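Local coordinates for beta-glucosidase (PDB 5M6G), which probably hydrolyses terminal, non-reducing beta-D-glucosyl residues to release beta-D-glucose, as a two-domain glycoside hydrolase of family 3, at residues 52-57 / 120-125; 110-115 / 385-390; 415-420 / 604-609; 492-497 / 525-530. All blocks are in the same frame, centred on the assembly; numbering follows the deposited sequence.

Interaction 1. Residues 52-57 / 120-125; sequences DDLMAR and LGIPLI
A chi1 of 179° swings CG of Leu54 to the side remote from its backbone N, and the isobutyl end of this helix residue reaches Leu120 and Ile122 of the loop at 120-125. Both loop residues put their first branch carbon anti to the carbonyl carbon, Ile122 with CG1 at chi1 -63°, which carries their ends back to the helix. Leu54 and Ile122 lie at a slant to each other: both methyls of Leu54 rest on the same side of the CG1-CD1 arm of Ile122, CD2 coming to 3.9 Å from Ile122 CD1. The other neighbour is looser, Leu54 CD1 standing 4.2 Å from Leu120 CD1. At the margin, Arg57 touches with its root alone, CB lying 4.2 Å from CD2 of Leu120. Its guanidinium turns back along the helix and grips Asp53 side-on, NE to OD2 at 2.8 Å and NH2 to OD1 at 3.2 Å. Asp53 OD2 is also met by the backbone N of Tyr40, and Gln66 and Lys377 also touch Ile122. The contact is apolar packing of helix 47-57 against the loop that leads into strand 125-128, one of the parallel strands of the TIM-barrel-like N-terminal domain of family 3.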
loop_
_atom_site.group_PDB
_atom_site.type_symbol
_atom_site.label_atom_id
_atom_site.label_comp_id
_atom_site.label_asym_id
_atom_site.label_seq_id
_atom_site.Cartn_x
_atom_site.Cartn_y
_atom_site.Cartn_z
ATOM N N ASP A 52 -9.168 -31.599 2.864
ATOM C CA ASP A 52 -10.316 -32.502 2.726
ATOM C C ASP A 52 -10.759 -33.059 4.076
ATOM O O ASP A 52 -11.959 -33.105 4.380
ATOM C CB ASP A 52 -9.971 -33.648 1.776
ATOM C CG ASP A 52 -9.935 -33.216 0.320
ATOM O OD1 ASP A 52 -10.429 -32.111 0.008
ATOM O OD2 ASP A 52 -9.419 -33.994 -0.516
ATOM N N ASP A 53 -9.805 -33.494 4.902
ATOM C CA ASP A 53 -10.164 -34.117 6.171
ATOM C C ASP A 53 -10.809 -33.112 7.118
ATOM O O ASP A 53 -11.819 -33.413 7.762
ATOM C CB ASP A 53 -8.932 -34.736 6.821
ATOM C CG ASP A 53 -9.262 -35.411 8.116
ATOM O OD1 ASP A 53 -9.869 -36.496 8.056
ATOM O OD2 ASP A 53 -8.947 -34.844 9.183
ATOM N N LEU A 54 -10.223 -31.913 7.225
ATOM C CA LEU A 54 -10.794 -30.876 8.077
ATOM C C LEU A 54 -12.205 -30.511 7.628
ATOM O O LEU A 54 -13.136 -30.486 8.438
ATOM C CB LEU A 54 -9.888 -29.639 8.071
ATOM C CG LEU A 54 -10.325 -28.429 8.899
ATOM C CD1 LEU A 54 -10.593 -28.811 10.356
ATOM C CD2 LEU A 54 -9.269 -27.311 8.806
ATOM N N MET A 55 -12.387 -30.219 6.335
ATOM C CA MET A 55 -13.717 -29.848 5.873
ATOM C C MET A 55 -14.724 -30.970 6.085
ATOM O O MET A 55 -15.896 -30.699 6.370
ATOM C CB MET A 55 -13.672 -29.430 4.408
ATOM C CG MET A 55 -12.990 -28.080 4.236
ATOM S SD MET A 55 -12.897 -27.503 2.543
ATOM C CE MET A 55 -14.643 -27.381 2.130
ATOM N N ALA A 56 -14.293 -32.226 5.971
ATOM C CA ALA A 56 -15.218 -33.331 6.230
ATOM C C ALA A 56 -15.765 -33.274 7.648
ATOM O O ALA A 56 -16.890 -33.724 7.899
ATOM C CB ALA A 56 -14.526 -34.672 5.985
ATOM N N ARG A 57 -14.998 -32.701 8.581
ATOM C CA ARG A 57 -15.389 -32.609 9.984
ATOM C C ARG A 57 -16.126 -31.319 10.334
ATOM O O ARG A 57 -16.638 -31.202 11.454
ATOM C CB ARG A 57 -14.148 -32.739 10.877
ATOM C CG ARG A 57 -13.363 -34.014 10.626
ATOM C CD ARG A 57 -11.995 -33.977 11.265
ATOM N NE ARG A 57 -11.204 -35.135 10.868
ATOM C CZ ARG A 57 -11.265 -36.318 11.471
ATOM N NH1 ARG A 57 -12.077 -36.493 12.505
ATOM N NH2 ARG A 57 -10.512 -37.322 11.043
ATOM N N LEU A 120 -12.321 -27.660 16.753
ATOM C CA LEU A 120 -11.415 -28.069 15.686
ATOM C C LEU A 120 -10.045 -27.424 15.799
ATOM O O LEU A 120 -9.085 -27.941 15.216
ATOM C CB LEU A 120 -12.012 -27.740 14.307
ATOM C CG LEU A 120 -13.298 -28.514 13.993
ATOM C CD1 LEU A 120 -13.928 -27.994 12.709
ATOM C CD2 LEU A 120 -12.989 -29.985 13.867
ATOM N N GLY A 121 -9.928 -26.322 16.533
ATOM C CA GLY A 121 -8.636 -25.683 16.699
ATOM C C GLY A 121 -8.064 -25.104 15.423
ATOM O O GLY A 121 -6.839 -25.100 15.248
ATOM N N ILE A 122 -8.918 -24.634 14.516
ATOM C CA ILE A 122 -8.459 -24.006 13.277
ATOM C C ILE A 122 -7.776 -22.687 13.614
ATOM O O ILE A 122 -8.422 -21.780 14.157
ATOM C CB ILE A 122 -9.611 -23.760 12.296
ATOM C CG1 ILE A 122 -10.239 -25.091 11.864
ATOM C CG2 ILE A 122 -9.106 -22.962 11.091
ATOM C CD1 ILE A 122 -11.436 -24.908 10.940
ATOM N N PRO A 123 -6.497 -22.522 13.299
ATOM C CA PRO A 123 -5.817 -21.287 13.683
ATOM C C PRO A 123 -6.355 -20.106 12.895
ATOM O O PRO A 123 -6.848 -20.237 11.765
ATOM C CB PRO A 123 -4.343 -21.568 13.360
ATOM C CG PRO A 123 -4.386 -22.616 12.306
ATOM C CD PRO A 123 -5.626 -23.429 12.533
ATOM N N LEU A 124 -6.295 -18.948 13.542
ATOM C CA LEU A 124 -6.678 -17.694 12.916
ATOM C C LEU A 124 -5.621 -17.259 11.907
ATOM O O LEU A 124 -4.429 -17.543 12.065
ATOM C CB LEU A 124 -6.824 -16.625 13.994
ATOM C CG LEU A 124 -7.706 -15.416 13.771
ATOM C CD1 LEU A 124 -9.149 -15.855 13.673
ATOM C CD2 LEU A 124 -7.506 -14.488 14.955
ATOM N N ILE A 125 -6.057 -16.549 10.868
ATOM C CA ILE A 125 -5.152 -15.800 9.999
ATOM C C ILE A 125 -5.417 -14.320 10.248
ATOM O O ILE A 125 -6.576 -13.894 10.353
ATOM C CB ILE A 125 -5.317 -16.195 8.513
ATOM C CG1 ILE A 125 -4.165 -15.657 7.654
ATOM C CG2 ILE A 125 -6.668 -15.747 7.939
ATOM C CD1 ILE A 125 -4.200 -16.164 6.215
#

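Interaction 2. Residues 110-115 / 385-390; sequences SYQRAA and RPFAQR
Helix 101-116 of the TIM-barrel-like N-terminal domain meets here the linker that follows helix 363-379 and runs on toward the C-terminal domain, and the contact turns on Gln112, Pro386 and Phe387. Gln112 is buried and points at the linker; chi1 of -164° brings CG against Pro386, and the kink at chi2 (61°) turns the amide to the proline carbonyl. Gln112 CG packs 3.7 Å from Pro386 CB, the two side chains crossing at about a right angle. From the same amide, NE2 donates to Pro386 O at 3.3 Å, a bent bond (N-H...O 142°) with the carbonyl oxygen well out of the amide plane. The other end of the amide has a stronger partner: OE1 accepts from the backbone N of Leu124, so one glutamine bridges the linker and the loop before strand 125-128. Phe387 then leans on the helix. Its CE1 lies 4.0 Å from Gln112 CB and meets the aliphatic part of Arg113. The guanidinium of Arg113 folds back over its own helix, with Ser110 CA 3.5 Å above its plane. Further along, Arg390 is held by salt bridges to Asp106 and Asp109 of the same helix. The closest approach of the phenylalanine ring is to the arginine stem, Phe387 CE1 standing 3.7 Å from Arg113 CG.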
loop_
_atom_site.group_PDB
_atom_site.type_symbol
_atom_site.label_atom_id
_atom_site.label_comp_id
_atom_site.label_asym_id
_atom_site.label_seq_id
_atom_site.Cartn_x
_atom_site.Cartn_y
_atom_site.Cartn_z
ATOM N N SER A 110 -2.596 -13.491 21.514
ATOM C CA SER A 110 -3.813 -13.564 22.314
ATOM C C SER A 110 -4.991 -14.036 21.465
ATOM O O SER A 110 -5.757 -14.922 21.873
ATOM C CB SER A 110 -4.092 -12.198 22.936
ATOM O OG SER A 110 -5.311 -12.197 23.643
ATOM N N TYR A 111 -5.149 -13.465 20.269
ATOM C CA TYR A 111 -6.204 -13.942 19.374
ATOM C C TYR A 111 -5.985 -15.402 19.006
ATOM O O TYR A 111 -6.929 -16.205 19.008
ATOM C CB TYR A 111 -6.255 -13.073 18.120
ATOM C CG TYR A 111 -7.075 -11.816 18.279
ATOM C CD1 TYR A 111 -8.456 -11.861 18.190
ATOM C CD2 TYR A 111 -6.462 -10.573 18.510
ATOM C CE1 TYR A 111 -9.226 -10.726 18.324
ATOM C CE2 TYR A 111 -7.232 -9.422 18.646
ATOM C CZ TYR A 111 -8.614 -9.510 18.555
ATOM O OH TYR A 111 -9.411 -8.393 18.674
ATOM N N GLN A 112 -4.739 -15.773 18.728
ATOM C CA GLN A 112 -4.454 -17.130 18.284
ATOM C C GLN A 112 -4.739 -18.150 19.381
ATOM O O GLN A 112 -5.316 -19.211 19.109
ATOM C CB GLN A 112 -3.005 -17.218 17.816
ATOM C CG GLN A 112 -2.693 -18.430 16.986
ATOM C CD GLN A 112 -3.509 -18.470 15.708
ATOM O OE1 GLN A 112 -4.640 -18.937 15.715
ATOM N NE2 GLN A 112 -2.942 -17.972 14.611
ATOM N N ARG A 113 -4.369 -17.844 20.633
ATOM C CA ARG A 113 -4.659 -18.777 21.725
ATOM C C ARG A 113 -6.145 -19.113 21.794
ATOM O O ARG A 113 -6.524 -20.279 21.996
ATOM C CB ARG A 113 -4.191 -18.197 23.067
ATOM C CG ARG A 113 -2.688 -18.230 23.294
ATOM C CD ARG A 113 -2.367 -18.006 24.773
ATOM N NE ARG A 113 -2.680 -16.641 25.162
ATOM C CZ ARG A 113 -1.840 -15.620 25.018
ATOM N NH1 ARG A 113 -0.626 -15.814 24.515
ATOM N NH2 ARG A 113 -2.213 -14.400 25.384
ATOM N N ALA A 114 -7.005 -18.104 21.635
ATOM C CA ALA A 114 -8.442 -18.341 21.687
ATOM C C ALA A 114 -8.913 -19.168 20.498
ATOM O O ALA A 114 -9.690 -20.121 20.666
ATOM C CB ALA A 114 -9.191 -17.014 21.756
ATOM N N ALA A 115 -8.439 -18.838 19.293
ATOM C CA ALA A 115 -8.811 -19.621 18.112
ATOM C C ALA A 115 -8.385 -21.080 18.252
ATOM O O ALA A 115 -9.129 -21.992 17.875
ATOM C CB ALA A 115 -8.189 -19.002 16.858
ATOM N N ARG A 385 2.804 -23.881 13.344
ATOM C CA ARG A 385 3.492 -22.757 13.995
ATOM C C ARG A 385 2.545 -21.567 14.033
ATOM O O ARG A 385 2.639 -20.658 13.197
ATOM C CB ARG A 385 4.776 -22.393 13.247
ATOM C CG ARG A 385 5.838 -23.479 13.267
ATOM C CD ARG A 385 6.908 -23.241 12.210
ATOM N NE ARG A 385 6.397 -23.488 10.863
ATOM C CZ ARG A 385 6.209 -24.702 10.350
ATOM N NH1 ARG A 385 6.491 -25.785 11.070
ATOM N NH2 ARG A 385 5.740 -24.836 9.120
ATOM N N PRO A 386 1.602 -21.547 14.975
ATOM C CA PRO A 386 0.565 -20.506 14.951
ATOM C C PRO A 386 0.964 -19.161 15.548
ATOM O O PRO A 386 0.240 -18.181 15.331
ATOM C CB PRO A 386 -0.566 -21.142 15.771
ATOM C CG PRO A 386 0.128 -22.069 16.683
ATOM C CD PRO A 386 1.237 -22.656 15.870
ATOM N N PHE A 387 2.063 -19.067 16.288
ATOM C CA PHE A 387 2.324 -17.892 17.106
ATOM C C PHE A 387 3.387 -16.992 16.485
ATOM O O PHE A 387 4.096 -17.355 15.545
ATOM C CB PHE A 387 2.734 -18.308 18.524
ATOM C CG PHE A 387 1.646 -19.026 19.274
ATOM C CD1 PHE A 387 0.498 -18.350 19.674
ATOM C CD2 PHE A 387 1.772 -20.370 19.594
ATOM C CE1 PHE A 387 -0.506 -19.010 20.371
ATOM C CE2 PHE A 387 0.774 -21.025 20.273
ATOM C CZ PHE A 387 -0.370 -20.349 20.660
ATOM N N ALA A 388 3.489 -15.791 17.038
ATOM C CA ALA A 388 4.431 -14.816 16.519
ATOM C C ALA A 388 5.859 -15.329 16.646
ATOM O O ALA A 388 6.229 -15.957 17.639
ATOM C CB ALA A 388 4.272 -13.487 17.260
ATOM N N GLN A 389 6.662 -15.046 15.623
ATOM C CA GLN A 389 8.068 -15.446 15.567
ATOM C C GLN A 389 8.900 -14.352 16.224
ATOM O O GLN A 389 9.442 -13.462 15.569
ATOM C CB GLN A 389 8.495 -15.643 14.123
ATOM C CG GLN A 389 8.022 -16.917 13.495
ATOM C CD GLN A 389 7.735 -16.685 12.037
ATOM O OE1 GLN A 389 6.585 -16.537 11.612
ATOM N NE2 GLN A 389 8.790 -16.535 11.278
ATOM N N ARG A 390 9.004 -14.418 17.547
ATOM C CA ARG A 390 9.626 -13.287 18.225
ATOM C C ARG A 390 11.128 -13.194 17.991
ATOM O O ARG A 390 11.708 -12.141 18.276
ATOM C CB ARG A 390 9.304 -13.350 19.709
ATOM C CG ARG A 390 7.834 -13.113 19.915
ATOM C CD ARG A 390 7.420 -13.363 21.313
ATOM N NE ARG A 390 5.969 -13.367 21.417
ATOM C CZ ARG A 390 5.267 -12.375 21.941
ATOM N NH1 ARG A 390 5.888 -11.293 22.406
ATOM N NH2 ARG A 390 3.951 -12.470 22.010
#

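Interaction 3. Residues 415-420 / 604-609; sequences LLRNDG and PLFPHG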
loop_
_atom_site.group_PDB
_atom_site.type_symbol
_atom_site.label_atom_id
_atom_site.label_comp_id
_atom_site.label_asym_id
_atom_site.label_seq_id
_atom_site.Cartn_x
_atom_site.Cartn_y
_atom_site.Cartn_z
ATOM N N LEU A 415 15.014 13.678 -10.967
ATOM C CA LEU A 415 15.487 15.021 -11.269
ATOM C C LEU A 415 14.818 15.517 -12.552
ATOM O O LEU A 415 14.964 14.910 -13.620
ATOM C CB LEU A 415 17.011 15.041 -11.392
ATOM C CG LEU A 415 17.623 16.417 -11.666
ATOM C CD1 LEU A 415 17.439 17.328 -10.449
ATOM C CD2 LEU A 415 19.088 16.289 -12.024
ATOM N N LEU A 416 14.101 16.629 -12.446
ATOM C CA LEU A 416 13.277 17.141 -13.529
ATOM C C LEU A 416 13.789 18.436 -14.141
ATOM O O LEU A 416 13.520 18.694 -15.320
ATOM C CB LEU A 416 11.844 17.359 -13.033
ATOM C CG LEU A 416 11.127 16.082 -12.602
ATOM C CD1 LEU A 416 9.816 16.405 -11.873
ATOM C CD2 LEU A 416 10.899 15.152 -13.810
ATOM N N ARG A 417 14.485 19.266 -13.367
ATOM C CA ARG A 417 15.112 20.478 -13.875
ATOM C C ARG A 417 16.381 20.705 -13.079
ATOM O O ARG A 417 16.415 20.436 -11.875
ATOM C CB ARG A 417 14.212 21.714 -13.753
ATOM C CG ARG A 417 13.009 21.725 -14.689
ATOM C CD ARG A 417 13.386 22.213 -16.093
ATOM N NE ARG A 417 12.253 22.105 -17.003
ATOM C CZ ARG A 417 11.336 23.053 -17.156
ATOM N NH1 ARG A 417 11.432 24.179 -16.455
ATOM N NH2 ARG A 417 10.326 22.880 -17.999
ATOM N N ASN A 418 17.419 21.192 -13.752
ATOM C CA ASN A 418 18.660 21.524 -13.059
ATOM C C ASN A 418 19.482 22.438 -13.949
ATOM O O ASN A 418 19.930 22.011 -15.016
ATOM C CB ASN A 418 19.445 20.262 -12.725
ATOM C CG ASN A 418 20.719 20.561 -11.986
ATOM O OD1 ASN A 418 20.834 21.596 -11.328
ATOM N ND2 ASN A 418 21.686 19.659 -12.086
ATOM N N ASP A 419 19.702 23.678 -13.516
ATOM C CA ASP A 419 20.542 24.590 -14.283
ATOM C C ASP A 419 22.006 24.509 -13.885
ATOM O O ASP A 419 22.827 25.247 -14.434
ATOM C CB ASP A 419 20.030 26.028 -14.148
ATOM C CG ASP A 419 20.214 26.599 -12.751
ATOM O OD1 ASP A 419 20.695 25.874 -11.856
ATOM O OD2 ASP A 419 19.867 27.786 -12.546
ATOM N N GLY A 420 22.351 23.630 -12.950
ATOM C CA GLY A 420 23.721 23.508 -12.498
ATOM C C GLY A 420 23.844 23.641 -10.998
ATOM O O GLY A 420 24.883 23.302 -10.430
ATOM N N PRO A 604 2.795 16.712 -22.634
ATOM C CA PRO A 604 2.994 16.872 -21.195
ATOM C C PRO A 604 4.137 17.829 -20.874
ATOM O O PRO A 604 4.988 18.130 -21.711
ATOM C CB PRO A 604 3.347 15.445 -20.747
ATOM C CG PRO A 604 4.173 14.934 -21.882
ATOM C CD PRO A 604 3.529 15.543 -23.152
ATOM N N LEU A 605 4.143 18.302 -19.622
ATOM C CA LEU A 605 5.301 19.042 -19.121
ATOM C C LEU A 605 6.541 18.153 -19.101
ATOM O O LEU A 605 7.611 18.553 -19.571
ATOM C CB LEU A 605 5.015 19.595 -17.723
ATOM C CG LEU A 605 6.117 20.465 -17.119
ATOM C CD1 LEU A 605 6.298 21.740 -17.960
ATOM C CD2 LEU A 605 5.801 20.817 -15.673
ATOM N N PHE A 606 6.412 16.938 -18.544
ATOM C CA PHE A 606 7.449 15.911 -18.582
ATOM C C PHE A 606 6.802 14.583 -18.959
ATOM O O PHE A 606 5.800 14.186 -18.336
ATOM C CB PHE A 606 8.168 15.750 -17.222
ATOM C CG PHE A 606 8.703 17.028 -16.648
ATOM C CD1 PHE A 606 9.845 17.610 -17.162
ATOM C CD2 PHE A 606 8.076 17.629 -15.566
ATOM C CE1 PHE A 606 10.349 18.787 -16.618
ATOM C CE2 PHE A 606 8.579 18.807 -15.015
ATOM C CZ PHE A 606 9.705 19.387 -15.553
ATOM N N PRO A 607 7.355 13.842 -19.917
ATOM C CA PRO A 607 6.754 12.562 -20.308
ATOM C C PRO A 607 7.109 11.442 -19.339
ATOM O O PRO A 607 8.063 11.518 -18.562
ATOM C CB PRO A 607 7.373 12.287 -21.680
ATOM C CG PRO A 607 8.761 12.900 -21.557
ATOM C CD PRO A 607 8.593 14.125 -20.666
ATOM N N HIS A 608 6.311 10.382 -19.419
ATOM C CA HIS A 608 6.619 9.131 -18.741
ATOM C C HIS A 608 8.040 8.692 -19.075
ATOM O O HIS A 608 8.479 8.794 -20.217
ATOM C CB HIS A 608 5.608 8.066 -19.177
ATOM C CG HIS A 608 5.727 6.776 -18.436
ATOM N ND1 HIS A 608 6.707 5.848 -18.710
ATOM C CD2 HIS A 608 4.991 6.259 -17.422
ATOM C CE1 HIS A 608 6.577 4.818 -17.892
ATOM N NE2 HIS A 608 5.536 5.038 -17.108
ATOM N N GLY A 609 8.776 8.235 -18.067
ATOM C CA GLY A 609 10.139 7.798 -18.281
ATOM C C GLY A 609 11.185 8.892 -18.248
ATOM O O GLY A 609 12.373 8.587 -18.390
HETATM O O HOH W 1 9.190 20.693 -19.919
#
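Leu416 lies over one face of the Phe606 ring, its CB 4.1 Å from the ring centroid and 20° off the normal, a CH-pi contact. It joins strand 414-418, an outermost strand of the mixed sheet of the C-terminal domain, to the loop at 604-609. Both partners sit in classic beta bulges, Leu416 and Arg417 facing Leu556, Leu605 and Phe606 facing Trp587. The leucine methyls spread across the same ring, CD2 reaching CG of Phe606 at 4.0 Å, while CG of Leu605 closes the opposite face 3.6 Å above the plane. The aromatic is thus clamped between two leucines, and Trp587 meets it edge-to-face. Arg417 comes to the ring's edge instead. Its chain bends at chi2 (-82°), bringing NE to 3.8 Å from Phe606 CE1 with the guanidinium plane 68° from that of the ring. The charged end is anchored by a salt bridge from NH1 to Asp551, and NH2 passes near Leu605 CD1. A water in the guanidinium plane links the two segments: it accepts from Arg417 NH2 at 3.1 Å and donates to Leu605 O at 2.7 Å.

Interaction 4. Residues 492-497 / 525-530; sequences RAAIAV and AKLRAS
Strand 493-499 runs extended and packs against the last turn of helix 518-528, the backbones drawing closest at Ala494 and Leu527, whose CA atoms are 6.6 Å apart. These are the first strand and the helix of a beta-alpha-beta unit that strand 534-539 completes, within the mixed sheet of the C-terminal domain. Ala494 and Ala496 turn their methyls to the helix, whereas Ile495 between them points to the other side of the sheet, against Ile469 of helix 465-472. Leu527 fills the contact from the helix side. Its chi1 of -63° places CG and chi2 of -163° then sends CD1 between the two alanines: that methyl lies 3.7 Å from Ala494 CB and the same distance from Ala496 CB. Small residues on the strand thus let the helix sit close. Phe432 and Val534 on neighbouring strands also touch Leu527, so the leucine spans more than one strand. The contact is buried and purely apolar. Just beyond, the chain leaves the helix on a doubly used acceptor: Leu527 O takes the backbone N of Ser530 at 3.2 Å and, in the carbonyl plane, Ser530 OG at 2.6 Å.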
loop_
_atom_site.group_PDB
_atom_site.type_symbol
_atom_site.label_atom_id
_atom_site.label_comp_id
_atom_site.label_asym_id
_atom_site.label_seq_id
_atom_site.Cartn_x
_atom_site.Cartn_y
_atom_site.Cartn_z
ATOM N N ARG A 492 24.373 30.285 -0.094
ATOM C CA ARG A 492 24.845 29.789 -1.378
ATOM C C ARG A 492 23.756 29.071 -2.158
ATOM O O ARG A 492 23.838 29.006 -3.390
ATOM C CB ARG A 492 26.058 28.880 -1.198
ATOM C CG ARG A 492 25.766 27.529 -0.627
ATOM C CD ARG A 492 27.003 26.661 -0.706
ATOM N NE ARG A 492 27.102 25.742 0.419
ATOM C CZ ARG A 492 26.812 24.451 0.352
ATOM N NH1 ARG A 492 26.406 23.935 -0.796
ATOM N NH2 ARG A 492 26.943 23.677 1.429
ATOM N N ALA A 493 22.733 28.557 -1.478
ATOM C CA ALA A 493 21.593 27.942 -2.150
ATOM C C ALA A 493 20.454 27.854 -1.152
ATOM O O ALA A 493 20.674 27.848 0.060
ATOM C CB ALA A 493 21.924 26.553 -2.702
ATOM N N ALA A 494 19.232 27.792 -1.676
ATOM C CA ALA A 494 18.048 27.629 -0.845
ATOM C C ALA A 494 17.253 26.436 -1.353
ATOM O O ALA A 494 17.036 26.303 -2.561
ATOM C CB ALA A 494 17.175 28.892 -0.848
ATOM N N ILE A 495 16.813 25.585 -0.426
ATOM C CA ILE A 495 16.086 24.356 -0.739
ATOM C C ILE A 495 14.686 24.483 -0.160
ATOM O O ILE A 495 14.524 24.665 1.051
ATOM C CB ILE A 495 16.796 23.112 -0.175
ATOM C CG1 ILE A 495 18.234 23.053 -0.684
ATOM C CG2 ILE A 495 16.026 21.827 -0.544
ATOM C CD1 ILE A 495 19.127 22.174 0.164
ATOM N N ALA A 496 13.673 24.365 -1.016
ATOM C CA ALA A 496 12.280 24.486 -0.606
ATOM C C ALA A 496 11.621 23.122 -0.769
ATOM O O ALA A 496 11.385 22.674 -1.894
ATOM C CB ALA A 496 11.555 25.551 -1.430
ATOM N N VAL A 497 11.324 22.466 0.345
ATOM C CA VAL A 497 10.708 21.145 0.329
ATOM C C VAL A 497 9.219 21.365 0.551
ATOM O O VAL A 497 8.778 21.607 1.676
ATOM C CB VAL A 497 11.320 20.216 1.382
ATOM C CG1 VAL A 497 10.873 18.777 1.129
ATOM C CG2 VAL A 497 12.835 20.313 1.342
ATOM N N ALA A 525 8.488 31.856 -3.424
ATOM C CA ALA A 525 8.680 33.226 -3.899
ATOM C C ALA A 525 9.622 33.991 -2.981
ATOM O O ALA A 525 10.495 34.737 -3.447
ATOM C CB ALA A 525 7.334 33.942 -4.010
ATOM N N LYS A 526 9.477 33.796 -1.671
ATOM C CA LYS A 526 10.386 34.427 -0.722
ATOM C C LYS A 526 11.825 33.984 -0.955
ATOM O O LYS A 526 12.753 34.798 -0.865
ATOM C CB LYS A 526 9.942 34.114 0.705
ATOM C CG LYS A 526 10.709 34.880 1.770
ATOM C CD LYS A 526 10.198 34.516 3.150
ATOM C CE LYS A 526 8.724 34.856 3.276
ATOM N NZ LYS A 526 8.519 36.329 3.221
ATOM N N LEU A 527 12.034 32.698 -1.259
ATOM C CA LEU A 527 13.382 32.203 -1.520
ATOM C C LEU A 527 13.922 32.737 -2.836
ATOM O O LEU A 527 15.095 33.112 -2.922
ATOM C CB LEU A 527 13.412 30.674 -1.544
ATOM C CG LEU A 527 13.066 29.881 -0.282
ATOM C CD1 LEU A 527 13.555 28.442 -0.427
ATOM C CD2 LEU A 527 13.645 30.527 0.944
ATOM N N ARG A 528 13.102 32.744 -3.885
ATOM C CA ARG A 528 13.593 33.281 -5.148
ATOM C C ARG A 528 13.919 34.766 -5.028
ATOM O O ARG A 528 14.878 35.239 -5.647
ATOM C CB ARG A 528 12.576 33.033 -6.263
ATOM C CG ARG A 528 12.258 31.556 -6.484
ATOM C CD ARG A 528 11.668 31.276 -7.855
ATOM N NE ARG A 528 10.741 32.317 -8.276
ATOM C CZ ARG A 528 10.931 33.121 -9.317
ATOM N NH1 ARG A 528 12.009 33.002 -10.083
ATOM N NH2 ARG A 528 10.027 34.042 -9.599
ATOM N N ALA A 529 13.150 35.512 -4.222
ATOM C CA ALA A 529 13.392 36.946 -4.070
ATOM C C ALA A 529 14.744 37.241 -3.441
ATOM O O ALA A 529 15.228 38.374 -3.533
ATOM C CB ALA A 529 12.295 37.588 -3.224
ATOM N N SER A 530 15.366 36.255 -2.797
ATOM C CA SER A 530 16.672 36.487 -2.204
ATOM C C SER A 530 17.778 36.562 -3.246
ATOM O O SER A 530 18.901 36.958 -2.899
ATOM C CB SER A 530 16.988 35.387 -1.184
ATOM O OG SER A 530 17.209 34.145 -1.831
#

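Overall arrangement
From the N terminus, interaction 1 closes first, bringing helix 47-57 to the loop before strand 125-128. Interaction 2 opens within that span, at 110-115, and closes at 385-390, so the two cross. They also touch, and their centres are 16 Å apart; together they tie helices 47-57 and 101-116, the loop before strand 125-128 and the linker after helix 363-379. Interactions 3 and 4 lie on the opposite side of the chain's centre, in the C-terminal domain. Interaction 3 makes the long closure from 415-420 to 604-609; interaction 4 falls wholly within that span, a short closure between strand 493-499 and helix 518-528 of one beta-alpha-beta unit. Both reach the same mixed sheet, their nearest atoms about 9 Å apart.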